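Local structure of Lin2634 protein (3MZO) at residues Met2-His5 with Gln6-Ser10; Ser10-Asp13 with Leu14-Ile17; Pro115-Arg118 with His119-Lys122. The protein is probably a metal-dependent phosphohydrolase of the HD-domain superfamily, related to the 5'-deoxynucleotidase YfbR, and carries bound calcium ions. All coordinates share one frame; numbering follows the deposited sequence.

From the N terminus the chain runs straight into contact 1, the first turns of helix 4-13, where Gly3 caps the start. Contact 2 takes over at Ser10, which the two share, and carries the same helix through its last turn into the loop leading to helix 31-51. No loop is closed by any of the three, since each joins neighbouring residues along one stretch; none nests in or crosses another. Contact 3 comes much later, on helix 114-121, and returns to contact 1 where the rings of Tyr7 and Tyr117 pack edge to face, tying helix 4-13 to helix 114-121. All three touch the second subunit.

Contact 1 of 3, residues Met2-His5 with Gln6-Ser10; sequences MGIH and QYFQS
Ile4 places CG2 anti to its backbone N (CG1 at chi1 -64°), and Phe8 swings its ring back beside its own N (chi1 -77°), which brings the methyl over the ring one helical turn on. The contact is CH-pi: CG2 of Ile4 lies 3.8 Å from the centroid of the Phe8 ring, close to the ring normal but displaced toward the rim. The same spacing of four residues pairs His5 with Gln9. Over one face of the His5 ring comes CG of Gln9, 4.2 Å from the ring centroid and further off the normal than the methyl on Phe8. The ring nitrogens of His5 are bonded across the subunit boundary, NE2 to Glu193 and ND1 to the hydroxyl of Tyr144, both of the second subunit, which probably holds the imidazole in its rotation.

The backbone that carries these side chains is the first stretch of an alpha helix, with Gly3 at the N-cap. Its opening bonds are weak: Gly3 O receives N of Gln6 at 3.3 Å and N of Tyr7 at 3.4 Å. Firmer i to i+4 bonds follow, Phe8 N reaching Ile4 O at 2.8 Å and Gln9 N reaching His5 O at 3.0 Å. The Tyr7 ring leads off another flank of the helix, toward Tyr117, and has Ile4 O near its plane at the edge. One turn on, OG of Ser10 bonds Tyr7 O and the hydroxyl of Tyr70.

Contact 2 of 3, residues Ser10-Asp13 with Leu14-Ile17; sequences SLSD and LENI
Leu14 N is shared weakly between two backbone carbonyls, Ser10 O at 3.5 Å and Leu11 O at 3.3 Å, so the i to i+4 pattern is already giving way to i to i+3. Two firmer backbone bonds of the shorter span follow: Glu15 N to Ser12 O at 3.1 Å, and Asn16 N to Asp13 O at 3.0 Å. In both the donor stands above the carbonyl plane, about 60° out of it, instead of approaching a lone pair.

Nonbonded packing gathers around the same carbonyls. Glu15 lays its chain over Ser12 O, with CB 3.2 Å and CG 3.4 Å from that oxygen; CG stands beside the backbone N (chi1 -61°), and the chain runs extended from there to the carboxylate. CB of Leu14 rests on Leu11 O, while CG1 of Ile17 comes to 3.7 Å from Asp13 O.

Glu15 and Asn16 find their polar partners across subunit boundaries. The Glu15 carboxylate uses OE1 for a hydrogen bond to His29 and OE2 for a salt bridge to Lys37, both of the second subunit; the pairing would probably stabilise its negative charge. Asn16 gives ND2 to Gly22 O of the third subunit and to Gln27 of the second.

Within the chain, Leu14 packs on Tyr70, Leu73 and Val31, with its side chain about 6 Å from that of the calcium ligand Asp69. The whole is a weakly bonded last helical turn running into a type I beta turn from Asp13 to Asn16, beside the HD-type metal site.

Contact 3 of 3, residues Pro115-Arg118 with His119-Lys122; sequences PIYR and HLLK
Leu120 begins at CB, 3.5 Å from Ile116 O one turn back; CG comes closer to the same oxygen, at 3.3 Å. With chi1 at -69° and CD1 carried on in the extended direction (chi2 -179°), the methyl comes over one face of the Tyr117 ring. It ends 3.9 Å from the ring centroid, 21° off the normal, a CH-pi contact displaced toward the CE2 side. The Leu120 side chain also touches Glu63 and Asn67 of helix 58-67 and Gln43 of the second subunit. Near the plane of the Tyr117 ring, at its edge, lies CD1 of Leu121, 4.5 Å from CD2 of Tyr117, so two consecutive leucines border the ring from different directions.

The backbone is bonded as a helix. Leu120 N meets Ile116 O at 2.8 Å, flanked by bonds from His119 N to Pro115 O and from Leu121 N to Tyr117 O. Polar ends reach the adjoining helices: NE2 of His119 bonds Glu63, and the Arg118 guanidinium bonds Lys102 O and Ser106. Phe44 of the second subunit also packs on Tyr117.

This is i to i+3 and i to i+4 side-chain packing along a short alpha helix, 114-121, which in this all-helical HD-domain fold lies against helices 58-67 and 87-108.

Contact 1 of 3, residues Met2-His5 with Gln6-Ser10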
loop_
_atom_site.group_PDB
_atom_site.type_symbol
_atom_site.label_atom_id
_atom_site.label_comp_id
_atom_site.label_asym_id
_atom_site.label_seq_id
_atom_site.Cartn_x
_atom_site.Cartn_y
_atom_site.Cartn_z
HETATM N N MSE B 2 -5.689 -22.785 21.644
HETATM C CA MSE B 2 -6.496 -23.828 20.948
HETATM C C MSE B 2 -7.974 -23.418 20.943
HETATM O O MSE B 2 -8.563 -23.114 21.994
HETATM C CB MSE B 2 -6.328 -25.222 21.601
HETATM C CG MSE B 2 -7.298 -26.348 21.077
HETATM SE SE MSE B 2 -6.831 -28.205 21.691
HETATM C CE MSE B 2 -5.566 -28.702 20.270
ATOM N N GLY B 3 -8.584 -23.465 19.761
ATOM C CA GLY B 3 -9.982 -23.138 19.628
ATOM C C GLY B 3 -10.350 -22.721 18.226
ATOM O O GLY B 3 -9.511 -22.273 17.433
ATOM N N ILE B 4 -11.627 -22.843 17.929
ATOM C CA ILE B 4 -12.138 -22.436 16.632
ATOM C C ILE B 4 -12.015 -20.901 16.416
ATOM O O ILE B 4 -11.825 -20.457 15.294
ATOM C CB ILE B 4 -13.558 -22.958 16.453
ATOM C CG1 ILE B 4 -13.543 -24.497 16.448
ATOM C CG2 ILE B 4 -14.170 -22.425 15.141
ATOM C CD1 ILE B 4 -12.683 -25.156 15.328
ATOM N N HIS B 5 -12.072 -20.116 17.497
ATOM C CA HIS B 5 -11.863 -18.669 17.415
ATOM C C HIS B 5 -10.549 -18.344 16.700
ATOM O O HIS B 5 -10.528 -17.548 15.750
ATOM C CB HIS B 5 -11.892 -18.040 18.796
ATOM C CG HIS B 5 -11.313 -16.673 18.849
ATOM N ND1 HIS B 5 -11.901 -15.595 18.220
ATOM C CD2 HIS B 5 -10.179 -16.206 19.427
ATOM C CE1 HIS B 5 -11.164 -14.519 18.435
ATOM N NE2 HIS B 5 -10.114 -14.863 19.162
ATOM N N GLN B 6 -9.484 -19.018 17.103
ATOM C CA GLN B 6 -8.171 -18.807 16.513
ATOM C C GLN B 6 -8.213 -19.206 15.038
ATOM O O GLN B 6 -7.617 -18.561 14.184
ATOM C CB GLN B 6 -7.072 -19.635 17.224
ATOM C CG GLN B 6 -7.037 -19.542 18.751
ATOM C CD GLN B 6 -6.623 -18.170 19.277
ATOM O OE1 GLN B 6 -5.954 -17.394 18.579
ATOM N NE2 GLN B 6 -7.018 -17.868 20.528
ATOM N N TYR B 7 -8.918 -20.274 14.737
ATOM C CA TYR B 7 -9.021 -20.738 13.363
ATOM C C TYR B 7 -9.766 -19.693 12.505
ATOM O O TYR B 7 -9.342 -19.391 11.378
ATOM C CB TYR B 7 -9.755 -22.081 13.309
ATOM C CG TYR B 7 -10.214 -22.440 11.919
ATOM C CD1 TYR B 7 -9.301 -22.842 10.957
ATOM C CD2 TYR B 7 -11.562 -22.351 11.552
ATOM C CE1 TYR B 7 -9.709 -23.169 9.663
ATOM C CE2 TYR B 7 -11.977 -22.642 10.241
ATOM C CZ TYR B 7 -11.043 -23.055 9.310
ATOM O OH TYR B 7 -11.423 -23.368 8.035
ATOM N N PHE B 8 -10.861 -19.141 13.046
ATOM C CA PHE B 8 -11.611 -18.108 12.331
ATOM C C PHE B 8 -10.734 -16.866 12.082
ATOM O O PHE B 8 -10.803 -16.264 11.008
ATOM C CB PHE B 8 -12.894 -17.712 13.098
ATOM C CG PHE B 8 -14.045 -18.722 12.989
ATOM C CD1 PHE B 8 -14.005 -19.795 12.131
ATOM C CD2 PHE B 8 -15.196 -18.514 13.715
ATOM C CE1 PHE B 8 -15.090 -20.678 12.040
ATOM C CE2 PHE B 8 -16.269 -19.375 13.642
ATOM C CZ PHE B 8 -16.230 -20.454 12.798
ATOM N N GLN B 9 -9.895 -16.489 13.058
ATOM C CA GLN B 9 -9.017 -15.315 12.872
ATOM C C GLN B 9 -8.029 -15.596 11.795
ATOM O O GLN B 9 -7.756 -14.715 10.993
ATOM C CB GLN B 9 -8.223 -14.956 14.117
ATOM C CG GLN B 9 -9.046 -14.371 15.201
ATOM C CD GLN B 9 -8.210 -14.123 16.415
ATOM O OE1 GLN B 9 -7.487 -15.015 16.886
ATOM N NE2 GLN B 9 -8.289 -12.919 16.929
ATOM N N SER B 10 -7.533 -16.836 11.757
ATOM C CA SER B 10 -6.538 -17.229 10.771
ATOM C C SER B 10 -7.025 -17.037 9.337
ATOM O O SER B 10 -6.220 -16.844 8.425
ATOM C CB SER B 10 -6.125 -18.689 10.951
ATOM O OG SER B 10 -7.070 -19.576 10.364
#

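Contact 2 of 3, residues Ser10-Asp13 with Leu14-Ile17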
loop_
_atom_site.group_PDB
_atom_site.type_symbol
_atom_site.label_atom_id
_atom_site.label_comp_id
_atom_site.label_asym_id
_atom_site.label_seq_id
_atom_site.Cartn_x
_atom_site.Cartn_y
_atom_site.Cartn_z
ATOM N N SER B 10 -7.533 -16.836 11.757
ATOM C CA SER B 10 -6.538 -17.229 10.771
ATOM C C SER B 10 -7.025 -17.037 9.337
ATOM O O SER B 10 -6.220 -16.844 8.425
ATOM C CB SER B 10 -6.125 -18.689 10.951
ATOM O OG SER B 10 -7.070 -19.576 10.364
ATOM N N LEU B 11 -8.336 -17.155 9.113
ATOM C CA LEU B 11 -8.868 -17.049 7.747
ATOM C C LEU B 11 -8.559 -15.665 7.165
ATOM O O LEU B 11 -8.277 -15.542 5.966
ATOM C CB LEU B 11 -10.384 -17.308 7.709
ATOM C CG LEU B 11 -10.882 -18.642 8.176
ATOM C CD1 LEU B 11 -12.461 -18.647 8.383
ATOM C CD2 LEU B 11 -10.418 -19.665 7.201
ATOM N N SER B 12 -8.590 -14.635 8.007
ATOM C CA SER B 12 -8.174 -13.283 7.613
ATOM C C SER B 12 -6.694 -13.142 7.293
ATOM O O SER B 12 -6.326 -12.313 6.470
ATOM C CB SER B 12 -8.532 -12.248 8.679
ATOM O OG SER B 12 -9.925 -11.978 8.629
ATOM N N ASP B 13 -5.855 -13.921 7.954
ATOM C CA ASP B 13 -4.438 -13.916 7.656
ATOM C C ASP B 13 -4.127 -14.350 6.222
ATOM O O ASP B 13 -3.127 -13.895 5.654
ATOM C CB ASP B 13 -3.659 -14.781 8.654
ATOM C CG ASP B 13 -3.846 -14.303 10.118
ATOM O OD1 ASP B 13 -4.322 -13.155 10.352
ATOM O OD2 ASP B 13 -3.519 -15.068 11.012
ATOM N N LEU B 14 -4.963 -15.217 5.641
ATOM C CA LEU B 14 -4.788 -15.610 4.247
ATOM C C LEU B 14 -5.014 -14.494 3.234
ATOM O O LEU B 14 -4.717 -14.664 2.043
ATOM C CB LEU B 14 -5.675 -16.825 3.894
ATOM C CG LEU B 14 -5.075 -18.115 4.452
ATOM C CD1 LEU B 14 -6.119 -19.209 4.510
ATOM C CD2 LEU B 14 -3.886 -18.500 3.597
ATOM N N GLU B 15 -5.534 -13.363 3.689
ATOM C CA GLU B 15 -5.668 -12.184 2.875
ATOM C C GLU B 15 -4.363 -11.371 2.780
ATOM O O GLU B 15 -4.267 -10.438 1.968
ATOM C CB GLU B 15 -6.702 -11.241 3.502
ATOM C CG GLU B 15 -8.064 -11.811 3.633
ATOM C CD GLU B 15 -9.057 -10.829 4.310
ATOM O OE1 GLU B 15 -8.769 -9.640 4.571
ATOM O OE2 GLU B 15 -10.144 -11.273 4.592
ATOM N N ASN B 16 -3.418 -11.691 3.656
ATOM C CA ASN B 16 -2.133 -11.003 3.736
ATOM C C ASN B 16 -0.967 -11.825 3.198
ATOM O O ASN B 16 0.184 -11.418 3.355
ATOM C CB ASN B 16 -1.865 -10.602 5.199
ATOM C CG ASN B 16 -2.859 -9.562 5.712
ATOM O OD1 ASN B 16 -3.373 -8.740 4.937
ATOM N ND2 ASN B 16 -3.141 -9.596 7.015
ATOM N N ILE B 17 -1.274 -12.990 2.627
ATOM C CA ILE B 17 -0.309 -13.871 1.985
ATOM C C ILE B 17 -0.670 -13.831 0.506
ATOM O O ILE B 17 -1.800 -14.100 0.105
ATOM C CB ILE B 17 -0.386 -15.289 2.529
ATOM C CG1 ILE B 17 -0.136 -15.236 4.035
ATOM C CG2 ILE B 17 0.696 -16.222 1.857
ATOM C CD1 ILE B 17 -0.390 -16.498 4.696
#

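Contact 3 of 3, residues Pro115-Arg118 with His119-Lys122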
loop_
_atom_site.group_PDB
_atom_site.type_symbol
_atom_site.label_atom_id
_atom_site.label_comp_id
_atom_site.label_asym_id
_atom_site.label_seq_id
_atom_site.Cartn_x
_atom_site.Cartn_y
_atom_site.Cartn_z
ATOM N N PRO B 115 -10.233 -34.737 13.496
ATOM C CA PRO B 115 -10.366 -35.670 12.378
ATOM C C PRO B 115 -10.931 -35.013 11.138
ATOM O O PRO B 115 -10.388 -35.210 10.033
ATOM C CB PRO B 115 -11.309 -36.759 12.930
ATOM C CG PRO B 115 -11.004 -36.798 14.424
ATOM C CD PRO B 115 -10.842 -35.284 14.733
ATOM N N ILE B 116 -11.961 -34.186 11.316
ATOM C CA ILE B 116 -12.588 -33.530 10.185
ATOM C C ILE B 116 -11.604 -32.558 9.501
ATOM O O ILE B 116 -11.472 -32.581 8.269
ATOM C CB ILE B 116 -13.933 -32.890 10.592
ATOM C CG1 ILE B 116 -14.858 -32.782 9.379
ATOM C CG2 ILE B 116 -13.719 -31.552 11.245
ATOM C CD1 ILE B 116 -16.093 -31.944 9.627
ATOM N N TYR B 117 -10.859 -31.773 10.289
ATOM C CA TYR B 117 -9.815 -30.891 9.752
ATOM C C TYR B 117 -8.616 -31.623 9.115
ATOM O O TYR B 117 -8.063 -31.139 8.119
ATOM C CB TYR B 117 -9.449 -29.767 10.759
ATOM C CG TYR B 117 -10.550 -28.731 10.670
ATOM C CD1 TYR B 117 -11.697 -28.831 11.466
ATOM C CD2 TYR B 117 -10.521 -27.722 9.676
ATOM C CE1 TYR B 117 -12.755 -27.934 11.316
ATOM C CE2 TYR B 117 -11.585 -26.797 9.523
ATOM C CZ TYR B 117 -12.706 -26.926 10.334
ATOM O OH TYR B 117 -13.779 -26.070 10.200
ATOM N N ARG B 118 -8.237 -32.792 9.635
ATOM C CA ARG B 118 -7.255 -33.650 8.936
ATOM C C ARG B 118 -7.770 -34.056 7.543
ATOM O O ARG B 118 -7.038 -34.030 6.548
ATOM C CB ARG B 118 -6.904 -34.908 9.748
ATOM C CG ARG B 118 -5.953 -34.611 10.893
ATOM C CD ARG B 118 -5.399 -35.848 11.607
ATOM N NE ARG B 118 -5.288 -35.540 13.035
ATOM C CZ ARG B 118 -4.412 -34.684 13.589
ATOM N NH1 ARG B 118 -3.487 -34.044 12.859
ATOM N NH2 ARG B 118 -4.439 -34.478 14.905
ATOM N N HIS B 119 -9.034 -34.407 7.471
ATOM C CA HIS B 119 -9.640 -34.706 6.187
ATOM C C HIS B 119 -9.726 -33.470 5.262
ATOM O O HIS B 119 -9.417 -33.539 4.069
ATOM C CB HIS B 119 -11.032 -35.285 6.396
ATOM C CG HIS B 119 -11.799 -35.429 5.126
ATOM N ND1 HIS B 119 -11.539 -36.435 4.216
ATOM C CD2 HIS B 119 -12.795 -34.678 4.590
ATOM C CE1 HIS B 119 -12.353 -36.302 3.178
ATOM N NE2 HIS B 119 -13.133 -35.253 3.387
ATOM N N LEU B 120 -10.173 -32.344 5.816
ATOM C CA LEU B 120 -10.340 -31.132 5.039
ATOM C C LEU B 120 -9.030 -30.595 4.483
ATOM O O LEU B 120 -9.022 -30.025 3.403
ATOM C CB LEU B 120 -11.037 -30.042 5.880
ATOM C CG LEU B 120 -12.515 -30.256 6.242
ATOM C CD1 LEU B 120 -13.065 -29.070 7.072
ATOM C CD2 LEU B 120 -13.350 -30.447 4.987
ATOM N N LEU B 121 -7.929 -30.789 5.209
ATOM C CA LEU B 121 -6.648 -30.158 4.875
ATOM C C LEU B 121 -5.594 -31.123 4.331
ATOM O O LEU B 121 -4.452 -30.731 4.130
ATOM C CB LEU B 121 -6.092 -29.436 6.108
ATOM C CG LEU B 121 -6.986 -28.317 6.664
ATOM C CD1 LEU B 121 -6.376 -27.774 7.953
ATOM C CD2 LEU B 121 -7.135 -27.221 5.620
ATOM N N LYS B 122 -5.962 -32.373 4.065
ATOM C CA LYS B 122 -5.051 -33.277 3.361
ATOM C C LYS B 122 -5.028 -32.892 1.886
ATOM O O LYS B 122 -5.931 -32.191 1.413
ATOM C CB LYS B 122 -5.505 -34.736 3.499
ATOM C CG LYS B 122 -6.701 -35.111 2.630
ATOM C CD LYS B 122 -7.110 -36.549 2.905
ATOM C CE LYS B 122 -8.346 -36.930 2.128
ATOM N NZ LYS B 122 -8.814 -38.262 2.589
#